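Local coordinates for protein putative acyl-CoA thioester hydrolase YbhC (Escherichia coli K-12, PDB 3GRH) that is a putative acyl-CoA thioesterase of the outer membrane, a beta-helix lipoprotein of the pectinesterase family that neither binds pectin nor has pectinesterase activity, at residues Ala31-Glu44 with Asn382-Leu396. Numbering follows the deposited sequence.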
loop_
_atom_site.group_PDB
_atom_site.type_symbol
_atom_site.label_atom_id
_atom_site.label_comp_id
_atom_site.label_asym_id
_atom_site.label_seq_id
_atom_site.Cartn_x
_atom_site.Cartn_y
_atom_site.Cartn_z
ATOM N N ALA A 31 -14.696 7.066 22.583
ATOM C CA ALA A 31 -13.597 7.985 22.782
ATOM C C ALA A 31 -13.479 8.352 24.285
ATOM O O ALA A 31 -14.480 8.520 24.982
ATOM C CB ALA A 31 -13.784 9.220 21.966
ATOM N N PRO A 32 -12.249 8.560 24.783
ATOM C CA PRO A 32 -11.007 8.623 24.043
ATOM C C PRO A 32 -10.245 7.346 23.871
ATOM O O PRO A 32 -9.157 7.404 23.275
ATOM C CB PRO A 32 -10.206 9.577 24.888
ATOM C CG PRO A 32 -10.576 9.182 26.250
ATOM C CD PRO A 32 -12.036 8.866 26.202
ATOM N N GLY A 33 -10.796 6.245 24.381
ATOM C CA GLY A 33 -10.206 4.932 24.354
ATOM C C GLY A 33 -9.205 4.813 25.464
ATOM O O GLY A 33 -9.337 5.431 26.567
ATOM N N THR A 34 -8.211 3.965 25.216
ATOM C CA THR A 34 -7.156 3.731 26.154
ATOM C C THR A 34 -5.802 4.068 25.604
ATOM O O THR A 34 -5.629 4.328 24.421
ATOM C CB THR A 34 -7.162 2.270 26.575
ATOM O OG1 THR A 34 -6.787 1.435 25.506
ATOM C CG2 THR A 34 -8.489 1.855 27.009
ATOM N N SER A 35 -4.796 4.090 26.474
ATOM C CA SER A 35 -3.434 4.290 26.025
ATOM C C SER A 35 -2.998 3.255 25.014
ATOM O O SER A 35 -2.089 3.545 24.183
ATOM C CB SER A 35 -2.487 4.262 27.227
ATOM O OG SER A 35 -2.829 5.329 28.037
ATOM N N SER A 36 -3.552 2.053 25.092
ATOM C CA SER A 36 -3.185 1.002 24.142
ATOM C C SER A 36 -3.978 1.064 22.851
ATOM O O SER A 36 -3.595 0.486 21.878
ATOM C CB SER A 36 -3.358 -0.349 24.763
ATOM O OG SER A 36 -2.366 -0.486 25.791
ATOM N N ARG A 37 -5.145 1.702 22.893
ATOM C CA ARG A 37 -6.119 1.689 21.788
ATOM C C ARG A 37 -6.919 2.987 21.798
ATOM O O ARG A 37 -8.051 3.052 22.262
ATOM C CB ARG A 37 -7.059 0.495 21.888
ATOM C CG ARG A 37 -7.838 0.265 20.650
ATOM C CD ARG A 37 -8.546 -1.103 20.696
ATOM N NE ARG A 37 -8.960 -1.482 19.369
ATOM C CZ ARG A 37 -9.327 -2.678 18.989
ATOM N NH1 ARG A 37 -9.440 -3.674 19.878
ATOM N NH2 ARG A 37 -9.646 -2.850 17.712
ATOM N N PRO A 38 -6.320 4.050 21.301
ATOM C CA PRO A 38 -7.027 5.297 21.309
ATOM C C PRO A 38 -8.131 5.360 20.252
ATOM O O PRO A 38 -7.942 4.888 19.136
ATOM C CB PRO A 38 -5.955 6.338 20.974
ATOM C CG PRO A 38 -4.734 5.639 20.770
ATOM C CD PRO A 38 -4.911 4.170 20.872
ATOM N N ILE A 39 -9.232 5.978 20.641
ATOM C CA ILE A 39 -10.443 6.044 19.871
ATOM C C ILE A 39 -10.785 7.498 19.693
ATOM O O ILE A 39 -10.853 8.217 20.632
ATOM C CB ILE A 39 -11.632 5.314 20.532
ATOM C CG1 ILE A 39 -11.313 3.823 20.802
ATOM C CG2 ILE A 39 -12.892 5.442 19.683
ATOM C CD1 ILE A 39 -10.973 2.955 19.614
ATOM N N LEU A 40 -10.994 7.908 18.459
ATOM C CA LEU A 40 -11.363 9.283 18.107
ATOM C C LEU A 40 -12.793 9.612 18.444
ATOM O O LEU A 40 -13.691 8.773 18.438
ATOM C CB LEU A 40 -11.217 9.491 16.585
ATOM C CG LEU A 40 -9.856 9.344 15.977
ATOM C CD1 LEU A 40 -9.878 9.516 14.449
ATOM C CD2 LEU A 40 -8.897 10.303 16.686
ATOM N N SER A 41 -12.999 10.863 18.864
ATOM C CA SER A 41 -14.332 11.418 18.960
ATOM C C SER A 41 -14.894 11.733 17.602
ATOM O O SER A 41 -14.185 11.823 16.645
ATOM C CB SER A 41 -14.363 12.719 19.777
ATOM O OG SER A 41 -13.764 13.813 19.083
ATOM N N ALA A 42 -16.198 11.921 17.518
ATOM C CA ALA A 42 -16.813 12.296 16.240
ATOM C C ALA A 42 -16.235 13.554 15.649
ATOM O O ALA A 42 -15.974 13.625 14.411
ATOM C CB ALA A 42 -18.327 12.457 16.404
ATOM N N LYS A 43 -15.978 14.522 16.516
ATOM C CA LYS A 43 -15.400 15.779 16.080
ATOM C C LYS A 43 -14.021 15.592 15.535
ATOM O O LYS A 43 -13.662 16.158 14.496
ATOM C CB LYS A 43 -15.438 16.821 17.206
ATOM C CG LYS A 43 -14.911 18.210 16.720
ATOM C CD LYS A 43 -15.793 18.800 15.615
ATOM C CE LYS A 43 -15.663 20.345 15.506
ATOM N NZ LYS A 43 -14.214 20.777 15.529
ATOM N N GLU A 44 -13.220 14.829 16.250
ATOM C CA GLU A 44 -11.887 14.546 15.714
ATOM C C GLU A 44 -11.991 13.803 14.399
ATOM O O GLU A 44 -11.153 14.019 13.510
ATOM C CB GLU A 44 -11.112 13.705 16.707
ATOM C CG GLU A 44 -10.626 14.500 17.921
ATOM C CD GLU A 44 -10.174 13.647 19.132
ATOM O OE1 GLU A 44 -10.671 12.541 19.359
ATOM O OE2 GLU A 44 -9.334 14.130 19.924
ATOM N N ASN A 382 -2.359 8.456 22.873
ATOM C CA ASN A 382 -2.761 9.679 23.575
ATOM C C ASN A 382 -4.239 9.699 23.866
ATOM O O ASN A 382 -5.058 9.679 22.974
ATOM C CB ASN A 382 -2.467 10.888 22.719
ATOM C CG ASN A 382 -2.657 12.186 23.432
ATOM O OD1 ASN A 382 -3.093 12.271 24.636
ATOM N ND2 ASN A 382 -2.305 13.232 22.738
ATOM N N THR A 383 -4.595 9.642 25.134
ATOM C CA THR A 383 -6.000 9.666 25.511
ATOM C C THR A 383 -6.463 11.063 25.886
ATOM O O THR A 383 -7.633 11.304 26.155
ATOM C CB THR A 383 -6.334 8.702 26.614
ATOM O OG1 THR A 383 -5.571 9.040 27.771
ATOM C CG2 THR A 383 -6.087 7.310 26.172
ATOM N N GLY A 384 -5.547 12.000 25.856
ATOM C CA GLY A 384 -5.879 13.427 26.001
ATOM C C GLY A 384 -6.412 13.849 27.357
ATOM O O GLY A 384 -6.209 13.182 28.373
ATOM N N SER A 385 -7.125 14.966 27.357
ATOM C CA SER A 385 -7.793 15.427 28.567
ATOM C C SER A 385 -9.137 15.955 28.194
ATOM O O SER A 385 -9.499 15.961 27.043
ATOM C CB SER A 385 -6.999 16.499 29.356
ATOM O OG SER A 385 -6.425 17.480 28.488
ATOM N N VAL A 386 -9.878 16.393 29.194
ATOM C CA VAL A 386 -11.179 17.032 28.992
ATOM C C VAL A 386 -11.067 18.472 29.474
ATOM O O VAL A 386 -10.414 18.717 30.483
ATOM C CB VAL A 386 -12.298 16.289 29.775
ATOM C CG1 VAL A 386 -12.556 14.941 29.140
ATOM C CG2 VAL A 386 -11.920 16.109 31.236
ATOM N N ASP A 387 -11.674 19.427 28.768
ATOM C CA ASP A 387 -11.788 20.797 29.306
ATOM C C ASP A 387 -13.242 21.267 29.280
ATOM O O ASP A 387 -14.134 20.432 29.176
ATOM C CB ASP A 387 -10.833 21.786 28.602
ATOM C CG ASP A 387 -10.278 22.892 29.568
ATOM O OD1 ASP A 387 -10.822 23.085 30.677
ATOM O OD2 ASP A 387 -9.280 23.564 29.214
ATOM N N ASP A 388 -13.462 22.587 29.378
ATOM C CA ASP A 388 -14.778 23.180 29.672
ATOM C C ASP A 388 -15.963 22.490 28.997
ATOM O O ASP A 388 -15.992 22.332 27.777
ATOM C CB ASP A 388 -14.818 24.677 29.313
ATOM C CG ASP A 388 -13.683 25.467 29.937
ATOM O OD1 ASP A 388 -13.961 26.335 30.799
ATOM O OD2 ASP A 388 -12.515 25.214 29.556
ATOM N N ASN A 389 -16.951 22.120 29.811
ATOM C CA ASN A 389 -18.108 21.342 29.371
ATOM C C ASN A 389 -17.722 20.040 28.651
ATOM O O ASN A 389 -18.324 19.684 27.642
ATOM C CB ASN A 389 -19.073 22.200 28.527
ATOM C CG ASN A 389 -19.620 23.387 29.295
ATOM O OD1 ASN A 389 -19.154 23.695 30.394
ATOM N ND2 ASN A 389 -20.623 24.060 28.729
ATOM N N ASP A 390 -16.678 19.371 29.156
ATOM C CA ASP A 390 -16.498 17.923 29.008
ATOM C C ASP A 390 -16.251 17.454 27.584
ATOM O O ASP A 390 -16.876 16.503 27.127
ATOM C CB ASP A 390 -17.720 17.185 29.597
ATOM C CG ASP A 390 -18.180 17.780 30.915
ATOM O OD1 ASP A 390 -17.411 18.585 31.484
ATOM O OD2 ASP A 390 -19.315 17.475 31.372
ATOM N N GLU A 391 -15.301 18.083 26.899
ATOM C CA GLU A 391 -14.994 17.744 25.519
ATOM C C GLU A 391 -13.559 17.227 25.509
ATOM O O GLU A 391 -12.697 17.811 26.153
ATOM C CB GLU A 391 -15.206 18.980 24.629
ATOM C CG GLU A 391 -16.694 19.409 24.564
ATOM C CD GLU A 391 -16.929 20.934 24.511
ATOM O OE1 GLU A 391 -16.100 21.658 23.914
ATOM O OE2 GLU A 391 -17.954 21.411 25.057
ATOM N N ILE A 392 -13.328 16.104 24.837
ATOM C CA ILE A 392 -11.977 15.533 24.766
ATOM C C ILE A 392 -11.139 16.493 23.994
ATOM O O ILE A 392 -11.591 17.021 22.955
ATOM C CB ILE A 392 -11.980 14.167 24.048
ATOM C CG1 ILE A 392 -12.662 13.137 24.955
ATOM C CG2 ILE A 392 -10.535 13.717 23.626
ATOM C CD1 ILE A 392 -13.316 11.970 24.214
ATOM N N GLN A 393 -9.953 16.753 24.536
ATOM C CA GLN A 393 -8.950 17.574 23.907
ATOM C C GLN A 393 -7.627 16.842 23.770
ATOM O O GLN A 393 -7.043 16.381 24.749
ATOM C CB GLN A 393 -8.734 18.823 24.726
ATOM C CG GLN A 393 -9.541 20.001 24.298
ATOM C CD GLN A 393 -9.375 21.140 25.270
ATOM O OE1 GLN A 393 -8.418 21.155 26.052
ATOM N NE2 GLN A 393 -10.303 22.094 25.250
ATOM N N ARG A 394 -7.117 16.761 22.552
ATOM C CA ARG A 394 -5.733 16.357 22.403
ATOM C C ARG A 394 -5.223 16.798 21.066
ATOM O O ARG A 394 -6.000 17.001 20.150
ATOM C CB ARG A 394 -5.555 14.869 22.676
ATOM C CG ARG A 394 -6.565 14.088 21.956
ATOM C CD ARG A 394 -6.494 12.564 22.078
ATOM N NE ARG A 394 -7.785 12.141 21.540
ATOM C CZ ARG A 394 -8.349 10.948 21.657
ATOM N NH1 ARG A 394 -7.724 9.922 22.169
ATOM N NH2 ARG A 394 -9.571 10.769 21.215
ATOM N N ASN A 395 -3.938 17.057 21.001
ATOM C CA ASN A 395 -3.314 17.408 19.732
ATOM C C ASN A 395 -3.029 16.112 18.990
ATOM O O ASN A 395 -2.150 15.308 19.387
ATOM C CB ASN A 395 -2.043 18.181 20.001
ATOM C CG ASN A 395 -1.216 18.465 18.753
ATOM O OD1 ASN A 395 -1.558 18.091 17.639
ATOM N ND2 ASN A 395 -0.033 19.119 18.981
ATOM N N LEU A 396 -3.739 15.880 17.903
ATOM C CA LEU A 396 -3.604 14.647 17.167
ATOM C C LEU A 396 -2.285 14.501 16.444
ATOM O O LEU A 396 -2.045 13.413 15.868
ATOM C CB LEU A 396 -4.749 14.532 16.153
ATOM C CG LEU A 396 -6.129 14.526 16.769
ATOM C CD1 LEU A 396 -7.226 14.696 15.679
ATOM C CD2 LEU A 396 -6.350 13.203 17.573
HETATM O O HOH W 1 -13.238 15.966 20.429
HETATM O O HOH W 2 -8.846 16.535 19.734
#
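I392 lays CD1 against the cis peptide of A31-P32, 3.6 Å from A31 CB and close to the P32 ring. Its CG1 stands anti to the carbonyl carbon (chi1 -71°), which carries CD1 to that cis peptide while CG2 faces the E44 carboxylate. T383 presses methyl CG2 on the T34-S35 peptide, 3.3 Å from T34 C, and T383 O touches P32 CB. Beyond R394, L396 CD2 meets L40 CD2 at 4.0 Å, and L396 CD1 touches CB and CG of E44 as the two side chains cross at a slant. Between these apolar patches R394, extended from CG to NE, reaches into 31-44 with P32 CB over one face of its guanidinium. It grips E44 side-on: NE meets OE2 at 3.0 Å, almost straight (177°), and NH2 meets OE1 at 2.8 Å on the syn lone pair, the two planes 32° apart. NH2 also bonds I39 O (2.9 Å) from above the carbonyl plane, and NH1 joins P32 O, in plane on a lone pair, to N382 O of its own segment. The anti lone pair of OE1 takes S41 N, within the capping box that S41 and E44 form at the helix start. Replacing R394 with a leucine would probably leave the E44 carboxylate without its countercharge and the carbonyls of I39 and N382 without this donor, while P32 O would keep its bond from I39 N. One water links E44 OE2 to R394 O, another S41 OG to I392 O. The contact thus joins the 33-38 hairpin and the start of helix 42-45 to the 385-393 hairpin at one end of the beta-helix, where P38 and L396 pack on W405 of strand 403-407, an edge strand of one parallel sheet.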